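Local coordinates for protein hydrogenase maturation protease HycI (Thermococcus kodakarensis KOD1, PDB 5ZBY) that probably acts as an endopeptidase that matures [NiFe] hydrogenase by cleaving the C-terminal extension of its large-subunit precursor, at residues 3-8 with 152-157; 11-16 with 63-68; 32-37 with 46-51; 53-58 with 103-108; 68-73 with 118-123. All coordinates share one frame; numbering follows the deposited sequence.

Overall arrangement
Starting at the N terminus, helix 3-8 meets the last turns of helix 138-156 in interaction 1, so almost the whole chain lies between its two partners and the other four contacts fall within that span. Interaction 2 joins the lead-in to strand 14-18 to the turn after helix 59-64, and it encloses interaction 3, where helix 29-40 packs on strand 46-50. Interaction 4, between the 3-10 turn at 55-58 and helix 105-116, crosses both interaction 2 and interaction 5 along the sequence. Interaction 5 pairs strands 69-75 and 119-125 and shares D68 with interaction 2. Helices of interactions 1 and 3 touch one face of the sheet, while interaction 4 touches the other through F72.

Interaction 1 (3-8 with 152-157); sequences VLEDVF and AEILKN
I154 is the residue on which this contact centres: it gives 98 of the 216 Å² buried between helix 3-8 and the last turns of helix 138-156. Its CD1 lies mainly between L4 and E5, 3.7 Å from L4 CG and 3.8 Å from E5 CG, and also borders F8 CD2. With CG1 beside the backbone nitrogen (chi1 -69°), I154 CG2 is left anti to that nitrogen and packs on F8, 3.8 Å from F8 CB, the two side chains crossing at about a right angle. The next residue, L155, brings CD2 to 4.0 Å from F8 CD1, oblique to the ring. On this inner side L4 and F8 are buried, and F8 and L155 both reach I14 of strand 14-18, so the apolar cluster continues onto the sheet. The outer side differs. E5 lends only the aliphatic part of its chain; its carboxylate end turns off to a hydrogen bond between OE1 and the backbone nitrogen of S2, and E5 itself is exposed. No hydrogen bond links the two segments. With axes 10.5 Å apart at closest approach and crossing at -40°, the helices meet through side chains alone. This is two-helix packing on one face of an alpha/beta sandwich, where the N-terminal and C-terminal helices lie together against the central sheet.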
# COMPACT_ATOMS: atom_id res chain seq x y z
N VAL A 3 -13.72 -7.78 -3.73
CA VAL A 3 -13.33 -6.58 -4.43
C VAL A 3 -11.81 -6.51 -4.61
O VAL A 3 -11.30 -5.92 -5.52
CB VAL A 3 -13.74 -5.37 -3.62
CG1 VAL A 3 -13.17 -5.52 -2.23
CG2 VAL A 3 -13.29 -4.09 -4.29
N LEU A 4 -11.10 -7.11 -3.70
CA LEU A 4 -9.65 -7.22 -3.78
C LEU A 4 -9.25 -8.02 -5.03
O LEU A 4 -8.40 -7.59 -5.85
CB LEU A 4 -9.11 -7.89 -2.52
CG LEU A 4 -7.60 -7.84 -2.31
CD1 LEU A 4 -7.12 -6.40 -2.21
CD2 LEU A 4 -7.20 -8.64 -1.08
N GLU A 5 -9.93 -9.15 -5.20
CA GLU A 5 -9.64 -10.06 -6.29
C GLU A 5 -9.85 -9.32 -7.60
O GLU A 5 -9.12 -9.44 -8.53
CB GLU A 5 -10.53 -11.32 -6.22
CG GLU A 5 -10.11 -12.40 -5.24
CD GLU A 5 -11.20 -13.43 -4.92
OE1 GLU A 5 -12.35 -13.22 -5.28
OE2 GLU A 5 -10.92 -14.44 -4.27
N ASP A 6 -10.88 -8.52 -7.65
CA ASP A 6 -11.19 -7.72 -8.81
C ASP A 6 -10.06 -6.77 -9.12
O ASP A 6 -9.74 -6.55 -10.28
CB ASP A 6 -12.48 -6.93 -8.58
CG ASP A 6 -13.74 -7.81 -8.58
OD1 ASP A 6 -13.67 -8.98 -9.03
OD2 ASP A 6 -14.81 -7.32 -8.13
N VAL A 7 -9.52 -6.15 -8.06
CA VAL A 7 -8.39 -5.24 -8.23
C VAL A 7 -7.25 -5.93 -9.01
O VAL A 7 -6.65 -5.32 -9.89
CB VAL A 7 -7.83 -4.73 -6.89
CG1 VAL A 7 -6.63 -3.84 -7.14
CG2 VAL A 7 -8.89 -3.97 -6.12
N PHE A 8 -6.99 -7.19 -8.65
CA PHE A 8 -5.81 -7.87 -9.22
C PHE A 8 -6.09 -8.54 -10.56
O PHE A 8 -5.17 -8.89 -11.28
CB PHE A 8 -5.28 -8.91 -8.24
CG PHE A 8 -4.55 -8.28 -7.10
CD1 PHE A 8 -3.21 -8.03 -7.21
CD2 PHE A 8 -5.22 -7.87 -5.97
CE1 PHE A 8 -2.52 -7.40 -6.17
CE2 PHE A 8 -4.52 -7.25 -4.94
CZ PHE A 8 -3.17 -7.03 -5.06
N ALA A 152 -1.44 -12.59 -0.79
CA ALA A 152 -0.57 -13.71 -1.23
C ALA A 152 -1.39 -14.83 -1.86
O ALA A 152 -0.95 -15.49 -2.80
CB ALA A 152 0.26 -14.25 -0.10
N GLU A 153 -2.58 -15.05 -1.32
CA GLU A 153 -3.38 -16.16 -1.83
C GLU A 153 -3.88 -15.77 -3.19
O GLU A 153 -3.87 -16.59 -4.12
CB GLU A 153 -4.54 -16.50 -0.89
CG GLU A 153 -5.50 -17.53 -1.44
CD GLU A 153 -5.03 -18.95 -1.18
OE1 GLU A 153 -4.40 -19.18 -0.13
OE2 GLU A 153 -5.29 -19.83 -2.03
N ILE A 154 -4.22 -14.51 -3.42
CA ILE A 154 -4.50 -14.11 -4.79
C ILE A 154 -3.27 -14.31 -5.72
O ILE A 154 -3.36 -14.96 -6.76
CB ILE A 154 -4.95 -12.67 -4.87
CG1 ILE A 154 -6.34 -12.52 -4.25
CG2 ILE A 154 -4.92 -12.17 -6.32
CD1 ILE A 154 -6.78 -11.07 -4.02
N LEU A 155 -2.11 -13.84 -5.31
CA LEU A 155 -0.93 -13.86 -6.16
C LEU A 155 -0.34 -15.24 -6.47
O LEU A 155 0.17 -15.48 -7.56
CB LEU A 155 0.16 -13.00 -5.56
CG LEU A 155 -0.07 -11.50 -5.48
CD1 LEU A 155 1.16 -10.84 -4.95
CD2 LEU A 155 -0.46 -10.92 -6.81
N LYS A 156 -0.37 -16.11 -5.49
CA LYS A 156 0.09 -17.45 -5.69
C LYS A 156 -0.80 -18.13 -6.71
O LYS A 156 -0.40 -19.09 -7.35
CB LYS A 156 0.04 -18.24 -4.39
N ASN A 157 -2.02 -17.62 -6.82
CA ASN A 157 -3.09 -18.21 -7.59
C ASN A 157 -3.03 -17.74 -9.02
O ASN A 157 -1.99 -17.38 -9.50
CB ASN A 157 -4.43 -17.81 -7.00
CG ASN A 157 -5.02 -18.88 -6.12
OD1 ASN A 157 -4.67 -20.04 -6.21
ND2 ASN A 157 -5.94 -18.49 -5.27

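Interaction 2 (11-16 with 63-68); sequences KTRIVI and AAFKPD
R13 reaches over the turn 65-68, and its side chain can be followed outward. R13 CB is 3.6 Å from K66 O, CG is equally distant from that oxygen and from D68 OD2, and CD comes to 3.2 Å from K66 O. A bend at chi3 (66°) then swings the guanidinium across to F65, whose carbonyl oxygen is gripped side-on by two nitrogens, NE at 2.7 Å and NH2 at 2.9 Å, both bonds lying near the guanidinium plane. The same NH2 sits over the centre of the F65 ring, 3.2 Å above it, and CZ is 4.0 Å from the ring centroid, a cation-pi contact with the planes inclined by 40°. The backbone of R13 is held as well: its N bonds nearly straight (171°) to D68 OD2 at 2.7 Å, while D68 N donates to R13 O. V15 CG2 comes obliquely to the F65 ring, 3.6 Å from CD2. K66, with positive phi, leaves the helix and turns the chain toward strand 69-75, the helix-to-strand turn of an alpha/beta fold.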
# COMPACT_ATOMS: atom_id res chain seq x y z
N LYS A 11 -4.30 -8.58 -14.19
CA LYS A 11 -3.04 -7.89 -14.06
C LYS A 11 -1.90 -8.86 -13.89
O LYS A 11 -1.88 -9.64 -12.94
CB LYS A 11 -3.09 -6.94 -12.86
CG LYS A 11 -4.22 -5.97 -12.92
CD LYS A 11 -4.05 -5.02 -14.04
CE LYS A 11 -5.12 -3.97 -14.01
NZ LYS A 11 -6.47 -4.54 -14.27
N THR A 12 -0.95 -8.83 -14.83
CA THR A 12 0.16 -9.79 -14.73
C THR A 12 1.33 -9.31 -13.90
O THR A 12 1.77 -10.00 -12.98
CB THR A 12 0.67 -10.16 -16.10
OG1 THR A 12 -0.41 -10.74 -16.83
CG2 THR A 12 1.85 -11.15 -15.98
N ARG A 13 1.85 -8.12 -14.22
CA ARG A 13 3.01 -7.64 -13.51
C ARG A 13 2.52 -6.68 -12.42
O ARG A 13 1.90 -5.66 -12.72
CB ARG A 13 4.00 -6.95 -14.45
CG ARG A 13 4.60 -7.89 -15.56
CD ARG A 13 5.68 -7.11 -16.30
NE ARG A 13 6.83 -6.78 -15.51
CZ ARG A 13 7.76 -7.65 -15.17
NH1 ARG A 13 7.69 -8.93 -15.60
NH2 ARG A 13 8.79 -7.24 -14.46
N ILE A 14 2.89 -6.96 -11.17
CA ILE A 14 2.32 -6.24 -10.03
C ILE A 14 3.44 -5.71 -9.17
O ILE A 14 4.42 -6.45 -8.90
CB ILE A 14 1.43 -7.16 -9.24
CG1 ILE A 14 0.27 -7.60 -10.14
CG2 ILE A 14 0.81 -6.42 -8.01
CD1 ILE A 14 -0.54 -8.66 -9.60
N VAL A 15 3.34 -4.45 -8.75
CA VAL A 15 4.26 -3.94 -7.76
C VAL A 15 3.43 -3.64 -6.53
O VAL A 15 2.38 -2.99 -6.66
CB VAL A 15 5.03 -2.69 -8.26
CG1 VAL A 15 6.03 -2.20 -7.18
CG2 VAL A 15 5.79 -2.98 -9.59
N ILE A 16 3.84 -4.16 -5.37
CA ILE A 16 3.15 -3.82 -4.13
C ILE A 16 4.12 -3.02 -3.27
O ILE A 16 5.25 -3.45 -3.05
CB ILE A 16 2.68 -5.06 -3.41
CG1 ILE A 16 1.69 -5.81 -4.34
CG2 ILE A 16 1.93 -4.67 -2.11
CD1 ILE A 16 1.36 -7.17 -3.87
N ALA A 63 8.92 2.01 -12.17
CA ALA A 63 8.61 2.15 -13.58
C ALA A 63 9.39 1.09 -14.35
O ALA A 63 8.88 0.53 -15.34
CB ALA A 63 8.93 3.53 -14.08
N ALA A 64 10.58 0.75 -13.83
CA ALA A 64 11.48 -0.13 -14.58
C ALA A 64 10.94 -1.54 -14.56
O ALA A 64 11.31 -2.35 -15.38
CB ALA A 64 12.87 -0.10 -14.02
N PHE A 65 10.05 -1.86 -13.63
CA PHE A 65 9.45 -3.17 -13.52
C PHE A 65 8.33 -3.38 -14.53
O PHE A 65 7.84 -4.46 -14.67
CB PHE A 65 8.94 -3.44 -12.11
CG PHE A 65 8.71 -4.89 -11.78
CD1 PHE A 65 9.75 -5.73 -11.54
CD2 PHE A 65 7.44 -5.38 -11.68
CE1 PHE A 65 9.53 -7.04 -11.22
CE2 PHE A 65 7.20 -6.67 -11.36
CZ PHE A 65 8.25 -7.51 -11.13
N LYS A 66 7.93 -2.33 -15.21
CA LYS A 66 6.84 -2.40 -16.17
C LYS A 66 5.55 -2.97 -15.63
O LYS A 66 5.09 -3.97 -16.08
CB LYS A 66 7.26 -3.11 -17.45
CG LYS A 66 8.20 -2.29 -18.29
CD LYS A 66 8.64 -3.03 -19.53
CE LYS A 66 7.98 -2.52 -20.78
NZ LYS A 66 6.73 -3.26 -21.09
N PRO A 67 4.99 -2.33 -14.59
CA PRO A 67 3.82 -2.91 -13.97
C PRO A 67 2.54 -2.74 -14.80
O PRO A 67 2.42 -1.77 -15.56
CB PRO A 67 3.69 -2.09 -12.64
CG PRO A 67 4.28 -0.76 -13.04
CD PRO A 67 5.44 -1.09 -13.97
N ASP A 68 1.62 -3.66 -14.55
CA ASP A 68 0.24 -3.58 -15.00
C ASP A 68 -0.58 -2.95 -13.88
O ASP A 68 -1.57 -2.26 -14.16
CB ASP A 68 -0.30 -4.97 -15.32
CG ASP A 68 0.44 -5.61 -16.51
OD1 ASP A 68 0.63 -4.90 -17.51
OD2 ASP A 68 0.87 -6.76 -16.36

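Interaction 3 (32-37 with 46-51); sequences LVAERL and VLILNC
I48 points its CG2 methyl into helix 29-40, where it overlaps the backbone of A34 and the CB of L37. That methyl, anti to its own backbone nitrogen, lies 3.5 Å from A34 O and 4.0 Å from L37 CB; the CD1 end of I48 comes to 4.1 Å from the same L37 CB. A34, having only a methyl, lets the strand close in: its CB is 3.7 Å from L49 O, and the axes of helix and strand approach to 7.7 Å, running at 139° to each other. These are the crossover helix and second strand of the beta-alpha-beta unit 14-18, 29-40, 46-50, and L37 and I48 both also reach I16 on the first strand. At the outer edge E35, bent at chi2, brings OE2 to N50 ND2 at 3.4 Å, a weak hydrogen bond though fairly straight (161°), with carboxylate and amide planes 47° apart. The other end of that amide, N50 OD1, accepts from the backbone nitrogen of G52. The chemistry is therefore divided: the buried part is held by van der Waals contact, of methyls with each other and with backbone carbonyls, while the sole polar link across the segments is long and at the exposed rim, so it probably adds little to the helix-strand association.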
# COMPACT_ATOMS: atom_id res chain seq x y z
N LEU A 32 4.55 -3.47 7.65
CA LEU A 32 4.30 -4.83 8.14
C LEU A 32 3.80 -5.66 6.97
O LEU A 32 4.27 -6.81 6.77
CB LEU A 32 3.28 -4.81 9.28
CG LEU A 32 3.79 -4.21 10.60
CD1 LEU A 32 2.68 -4.10 11.62
CD2 LEU A 32 4.92 -5.04 11.14
N VAL A 33 2.91 -5.08 6.17
CA VAL A 33 2.33 -5.85 5.07
C VAL A 33 3.41 -6.21 4.07
O VAL A 33 3.52 -7.39 3.67
CB VAL A 33 1.19 -5.10 4.39
CG1 VAL A 33 0.73 -5.86 3.13
CG2 VAL A 33 -0.00 -4.98 5.33
N ALA A 34 4.25 -5.23 3.74
CA ALA A 34 5.25 -5.44 2.73
C ALA A 34 6.19 -6.53 3.23
O ALA A 34 6.56 -7.43 2.47
CB ALA A 34 6.01 -4.15 2.42
N GLU A 35 6.58 -6.46 4.51
CA GLU A 35 7.64 -7.39 4.92
C GLU A 35 7.05 -8.77 4.97
O GLU A 35 7.72 -9.75 4.59
CB GLU A 35 8.28 -6.98 6.25
CG GLU A 35 9.16 -5.75 6.07
CD GLU A 35 10.35 -6.02 5.15
OE1 GLU A 35 10.98 -7.09 5.31
OE2 GLU A 35 10.63 -5.21 4.24
N ARG A 36 5.78 -8.86 5.31
CA ARG A 36 5.19 -10.17 5.37
C ARG A 36 5.01 -10.71 3.96
O ARG A 36 5.21 -11.92 3.71
CB ARG A 36 3.87 -10.12 6.13
CG ARG A 36 3.18 -11.47 6.18
CD ARG A 36 4.00 -12.47 7.01
NE ARG A 36 3.19 -13.65 7.32
CZ ARG A 36 3.61 -14.90 7.20
NH1 ARG A 36 4.85 -15.16 6.79
NH2 ARG A 36 2.80 -15.90 7.51
N LEU A 37 4.71 -9.83 2.99
CA LEU A 37 4.49 -10.33 1.64
C LEU A 37 5.80 -10.89 1.10
O LEU A 37 5.77 -11.84 0.29
CB LEU A 37 3.96 -9.25 0.71
CG LEU A 37 2.46 -8.99 0.87
CD1 LEU A 37 2.07 -7.71 0.11
CD2 LEU A 37 1.72 -10.24 0.33
N VAL A 46 6.05 -10.38 -9.77
CA VAL A 46 5.64 -9.47 -8.69
C VAL A 46 6.87 -8.88 -7.98
O VAL A 46 7.81 -9.61 -7.65
CB VAL A 46 4.78 -10.21 -7.67
CG1 VAL A 46 4.46 -9.29 -6.45
CG2 VAL A 46 3.47 -10.69 -8.29
N LEU A 47 6.85 -7.56 -7.75
CA LEU A 47 7.86 -6.88 -6.99
C LEU A 47 7.22 -6.31 -5.72
O LEU A 47 6.22 -5.61 -5.82
CB LEU A 47 8.46 -5.76 -7.82
CG LEU A 47 9.39 -4.77 -7.13
CD1 LEU A 47 10.63 -5.48 -6.54
CD2 LEU A 47 9.79 -3.63 -8.06
N ILE A 48 7.81 -6.62 -4.56
CA ILE A 48 7.35 -6.08 -3.26
C ILE A 48 8.40 -5.11 -2.76
O ILE A 48 9.60 -5.43 -2.65
CB ILE A 48 7.14 -7.19 -2.23
CG1 ILE A 48 6.35 -8.38 -2.78
CG2 ILE A 48 6.47 -6.59 -0.94
CD1 ILE A 48 4.90 -8.04 -3.07
N LEU A 49 7.98 -3.89 -2.46
CA LEU A 49 8.88 -2.86 -1.96
C LEU A 49 8.43 -2.34 -0.61
O LEU A 49 7.23 -2.09 -0.39
CB LEU A 49 8.92 -1.68 -2.91
CG LEU A 49 9.51 -1.92 -4.28
CD1 LEU A 49 9.28 -0.67 -5.13
CD2 LEU A 49 11.01 -2.25 -4.12
N ASN A 50 9.38 -2.18 0.30
CA ASN A 50 9.18 -1.41 1.52
C ASN A 50 9.64 0.01 1.23
O ASN A 50 10.85 0.26 1.07
CB ASN A 50 9.95 -2.06 2.68
CG ASN A 50 9.81 -1.28 3.99
OD1 ASN A 50 9.44 -0.10 4.03
ND2 ASN A 50 10.11 -1.96 5.09
N CYS A 51 8.71 0.94 1.10
CA CYS A 51 9.02 2.31 0.70
C CYS A 51 9.24 3.25 1.89
O CYS A 51 9.54 4.44 1.69
CB CYS A 51 7.90 2.89 -0.15
SG CYS A 51 7.74 2.02 -1.72

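Interaction 4 (53-58 with 103-108); sequences EMPESY and LPLRIV
E56 and L103 cross at a slant, the glutamate's aliphatic part lying against one methyl of the leucine: E56 CB is 3.7 Å from L103 CD2. The glutamate takes an uncommon torsion, with CG between the backbone nitrogen and the carbonyl carbon (chi1 58°), and bends again at chi2 (-99°), which folds the chain back so that its CG and CD both stay close to that same methyl. CB also meets V108 CG2, 3.9 Å away, so it is covered by two residues of the opposite segment. A water lies within hydrogen-bonding distance of both segments, 2.6 Å from E56 OE1 and 3.1 Å from L103 O, and links side chain and backbone; no direct hydrogen bond joins the segments. Replacing E56 by an alanine would probably leave this water without its carboxylate mate and L103 CD2 without the CG and CD that lie along it. P55 presents its ring more loosely, with CG 4.3 Å from L105 CD1 and CB 4.5 Å from V108 CG1. L105 also borders a bound HEPES molecule, probably from the crystallisation liquor, to which its backbone N donates. The 3-10 turn at 55-58 thus lies beside the first turn of helix 105-116, and P55 and L105 both extend to F72 on strand 69-75, so turn and helix sit together over one face of the sheet.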
# COMPACT_ATOMS: atom_id res chain seq x y z
N GLU A 53 8.50 5.94 4.43
CA GLU A 53 7.70 7.09 4.18
C GLU A 53 8.03 7.82 2.90
O GLU A 53 7.56 8.94 2.67
CB GLU A 53 7.83 8.06 5.38
CG GLU A 53 7.25 7.47 6.67
CD GLU A 53 7.57 8.37 7.84
OE1 GLU A 53 6.92 9.42 7.98
OE2 GLU A 53 8.51 8.05 8.59
N MET A 54 8.77 7.18 1.99
CA MET A 54 9.25 7.88 0.80
C MET A 54 8.97 7.11 -0.48
O MET A 54 9.91 6.74 -1.22
CB MET A 54 10.76 8.19 0.96
CG MET A 54 10.97 9.18 2.13
SD MET A 54 12.18 10.45 1.81
CE MET A 54 11.46 11.20 0.36
N PRO A 55 7.69 6.88 -0.80
CA PRO A 55 7.44 6.17 -2.07
C PRO A 55 7.98 6.89 -3.29
O PRO A 55 8.35 6.22 -4.28
CB PRO A 55 5.91 6.08 -2.14
CG PRO A 55 5.42 7.16 -1.18
CD PRO A 55 6.44 7.19 -0.07
N GLU A 56 8.09 8.21 -3.22
CA GLU A 56 8.61 8.99 -4.34
C GLU A 56 10.01 8.57 -4.70
O GLU A 56 10.40 8.66 -5.87
CB GLU A 56 8.60 10.49 -3.99
CG GLU A 56 9.40 10.84 -2.76
CD GLU A 56 8.52 11.01 -1.50
OE1 GLU A 56 7.64 10.14 -1.24
OE2 GLU A 56 8.69 12.02 -0.78
N SER A 57 10.77 8.08 -3.72
CA SER A 57 12.14 7.60 -4.00
C SER A 57 12.24 6.30 -4.79
O SER A 57 13.33 5.92 -5.21
CB SER A 57 12.91 7.41 -2.69
OG SER A 57 12.90 8.58 -1.87
N TYR A 58 11.12 5.60 -4.98
CA TYR A 58 11.11 4.33 -5.68
C TYR A 58 10.47 4.36 -7.08
O TYR A 58 10.32 3.32 -7.70
CB TYR A 58 10.41 3.26 -4.79
CG TYR A 58 11.15 3.08 -3.48
CD1 TYR A 58 12.04 2.01 -3.33
CD2 TYR A 58 10.98 3.97 -2.41
CE1 TYR A 58 12.75 1.83 -2.18
CE2 TYR A 58 11.69 3.78 -1.21
CZ TYR A 58 12.58 2.73 -1.09
OH TYR A 58 13.32 2.52 0.06
N LEU A 103 4.86 15.11 0.21
CA LEU A 103 4.55 14.97 -1.20
C LEU A 103 3.36 14.05 -1.27
O LEU A 103 3.43 12.94 -0.81
CB LEU A 103 5.72 14.36 -1.95
CG LEU A 103 5.74 14.53 -3.46
CD1 LEU A 103 5.83 15.98 -3.79
CD2 LEU A 103 6.93 13.82 -4.04
N PRO A 104 2.17 14.58 -1.78
CA PRO A 104 1.06 13.63 -1.74
C PRO A 104 1.23 12.44 -2.66
O PRO A 104 1.88 12.50 -3.66
CB PRO A 104 -0.16 14.46 -2.09
CG PRO A 104 0.32 15.56 -2.87
CD PRO A 104 1.59 15.94 -2.24
N LEU A 105 0.61 11.36 -2.25
CA LEU A 105 0.65 10.13 -2.97
C LEU A 105 0.01 10.33 -4.34
O LEU A 105 0.37 9.68 -5.28
CB LEU A 105 -0.03 9.04 -2.17
CG LEU A 105 0.04 7.65 -2.77
CD1 LEU A 105 1.45 7.16 -2.91
CD2 LEU A 105 -0.79 6.64 -2.02
N ARG A 106 -0.97 11.20 -4.43
CA ARG A 106 -1.56 11.50 -5.74
C ARG A 106 -0.53 11.88 -6.80
O ARG A 106 -0.63 11.49 -7.97
CB ARG A 106 -2.60 12.63 -5.62
CG ARG A 106 -3.28 12.98 -6.95
CD ARG A 106 -4.46 14.00 -6.73
NE ARG A 106 -3.94 15.30 -6.34
CZ ARG A 106 -3.71 16.32 -7.16
NH1 ARG A 106 -3.97 16.25 -8.47
NH2 ARG A 106 -3.22 17.45 -6.66
N ILE A 107 0.44 12.69 -6.42
CA ILE A 107 1.48 13.11 -7.33
C ILE A 107 2.38 11.95 -7.74
O ILE A 107 2.63 11.74 -8.89
CB ILE A 107 2.38 14.15 -6.69
CG1 ILE A 107 1.58 15.35 -6.19
CG2 ILE A 107 3.46 14.59 -7.65
CD1 ILE A 107 0.66 15.95 -7.19
N VAL A 108 2.78 11.16 -6.76
CA VAL A 108 3.57 9.95 -7.03
C VAL A 108 2.84 9.01 -7.99
O VAL A 108 3.40 8.58 -8.99
CB VAL A 108 3.92 9.22 -5.72
CG1 VAL A 108 4.66 7.90 -6.02
CG2 VAL A 108 4.77 10.13 -4.84
O HOH W 1 5.55 10.86 0.14

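Interaction 5 (68-73 with 118-123); sequences DLVVFV and SDIVLI
Two neighbouring parallel strands of the central sheet, 69-75 and 119-125, pair here in register, L69 beside D119 through to V73 beside I123. Four bonds alternate between the strands: V70 N to D119 O and V121 N to V70 O, both 2.9 Å, then F72 N to V121 O and I123 N to F72 O. A fifth, D119 N to D68 O, starts the pairing from above the carbonyl plane (37° out). S118 stands at this entrance; its OG, anti to the backbone nitrogen (chi1 -173°), donates to D119 O at 2.9 Å, an oxygen that V70 N also uses. Were S118 an alanine, D119 O would probably be left with one donor fewer and V70 CG2, 3.6 Å from S118 OG, without that neighbour. In this alpha/beta sandwich the side chains alternate between faces. L69, V71, V121 and I123 lie toward helix 3-8, with V71 CG2 3.6 Å from V121 CG1 and V71 CG1 equally near I123 CD1. V70, F72, I120 and L122 lie on the other face, where F72, I120 and L122 meet helix 105-116; there I120 CG2 meets the edge of the F72 ring, 3.7 Å from CE1, and L122 CD1 lies 4.0 Å from F72 CB.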
# COMPACT_ATOMS: atom_id res chain seq x y z
N ASP A 68 1.62 -3.66 -14.55
CA ASP A 68 0.24 -3.58 -15.00
C ASP A 68 -0.58 -2.95 -13.88
O ASP A 68 -1.57 -2.26 -14.16
CB ASP A 68 -0.30 -4.97 -15.32
CG ASP A 68 0.44 -5.61 -16.51
OD1 ASP A 68 0.63 -4.90 -17.51
OD2 ASP A 68 0.87 -6.76 -16.36
N LEU A 69 -0.16 -3.21 -12.63
CA LEU A 69 -0.86 -2.70 -11.42
C LEU A 69 0.18 -2.34 -10.39
O LEU A 69 1.11 -3.12 -10.15
CB LEU A 69 -1.78 -3.76 -10.83
CG LEU A 69 -2.50 -3.40 -9.51
CD1 LEU A 69 -3.47 -2.25 -9.73
CD2 LEU A 69 -3.21 -4.60 -8.93
N VAL A 70 -0.01 -1.18 -9.75
CA VAL A 70 0.80 -0.79 -8.59
C VAL A 70 -0.16 -0.63 -7.43
O VAL A 70 -1.19 0.05 -7.58
CB VAL A 70 1.57 0.52 -8.85
CG1 VAL A 70 2.37 0.89 -7.57
CG2 VAL A 70 2.52 0.34 -10.08
N VAL A 71 0.13 -1.30 -6.32
CA VAL A 71 -0.73 -1.26 -5.11
C VAL A 71 0.05 -0.63 -3.98
O VAL A 71 1.05 -1.22 -3.55
CB VAL A 71 -1.12 -2.67 -4.70
CG1 VAL A 71 -2.01 -2.68 -3.48
CG2 VAL A 71 -1.82 -3.39 -5.88
N PHE A 72 -0.38 0.54 -3.51
CA PHE A 72 0.20 1.17 -2.33
C PHE A 72 -0.57 0.68 -1.14
O PHE A 72 -1.78 0.52 -1.22
CB PHE A 72 0.12 2.70 -2.44
CG PHE A 72 1.07 3.24 -3.47
CD1 PHE A 72 0.62 3.65 -4.71
CD2 PHE A 72 2.43 3.28 -3.21
CE1 PHE A 72 1.53 4.13 -5.69
CE2 PHE A 72 3.33 3.73 -4.20
CZ PHE A 72 2.88 4.18 -5.41
N VAL A 73 0.12 0.38 -0.04
CA VAL A 73 -0.56 -0.11 1.16
C VAL A 73 -0.12 0.80 2.31
O VAL A 73 1.07 1.00 2.52
CB VAL A 73 -0.20 -1.56 1.48
CG1 VAL A 73 -0.91 -2.05 2.73
CG2 VAL A 73 -0.48 -2.52 0.26
N SER A 118 0.24 1.92 -15.92
CA SER A 118 -0.25 0.98 -14.91
C SER A 118 -1.52 1.49 -14.23
O SER A 118 -1.62 2.67 -14.00
CB SER A 118 0.83 0.77 -13.84
OG SER A 118 0.46 -0.25 -12.93
N ASP A 119 -2.45 0.60 -13.91
CA ASP A 119 -3.47 0.98 -12.90
C ASP A 119 -2.79 1.20 -11.57
O ASP A 119 -1.80 0.54 -11.25
CB ASP A 119 -4.50 -0.12 -12.77
CG ASP A 119 -5.48 -0.13 -13.93
OD1 ASP A 119 -5.59 0.91 -14.62
OD2 ASP A 119 -6.15 -1.16 -14.15
N ILE A 120 -3.34 2.11 -10.75
CA ILE A 120 -2.78 2.33 -9.44
C ILE A 120 -3.90 2.21 -8.43
O ILE A 120 -4.96 2.82 -8.63
CB ILE A 120 -2.18 3.74 -9.28
CG1 ILE A 120 -1.42 4.17 -10.56
CG2 ILE A 120 -1.36 3.83 -7.99
CD1 ILE A 120 -0.09 3.47 -10.76
N VAL A 121 -3.67 1.50 -7.33
CA VAL A 121 -4.70 1.46 -6.27
C VAL A 121 -4.04 1.71 -4.90
O VAL A 121 -2.82 1.48 -4.75
CB VAL A 121 -5.43 0.12 -6.31
CG1 VAL A 121 -4.52 -1.00 -5.95
CG2 VAL A 121 -6.60 0.12 -5.40
N LEU A 122 -4.81 2.26 -3.93
CA LEU A 122 -4.35 2.38 -2.55
C LEU A 122 -5.20 1.49 -1.67
O LEU A 122 -6.44 1.56 -1.75
CB LEU A 122 -4.44 3.84 -2.09
CG LEU A 122 -4.30 4.15 -0.60
CD1 LEU A 122 -2.94 3.76 -0.07
CD2 LEU A 122 -4.59 5.65 -0.37
N ILE A 123 -4.58 0.61 -0.89
CA ILE A 123 -5.31 -0.11 0.15
C ILE A 123 -4.92 0.51 1.51
O ILE A 123 -3.75 0.45 1.89
CB ILE A 123 -5.02 -1.63 0.16
CG1 ILE A 123 -5.32 -2.23 -1.21
CG2 ILE A 123 -5.86 -2.32 1.30
CD1 ILE A 123 -4.76 -3.66 -1.35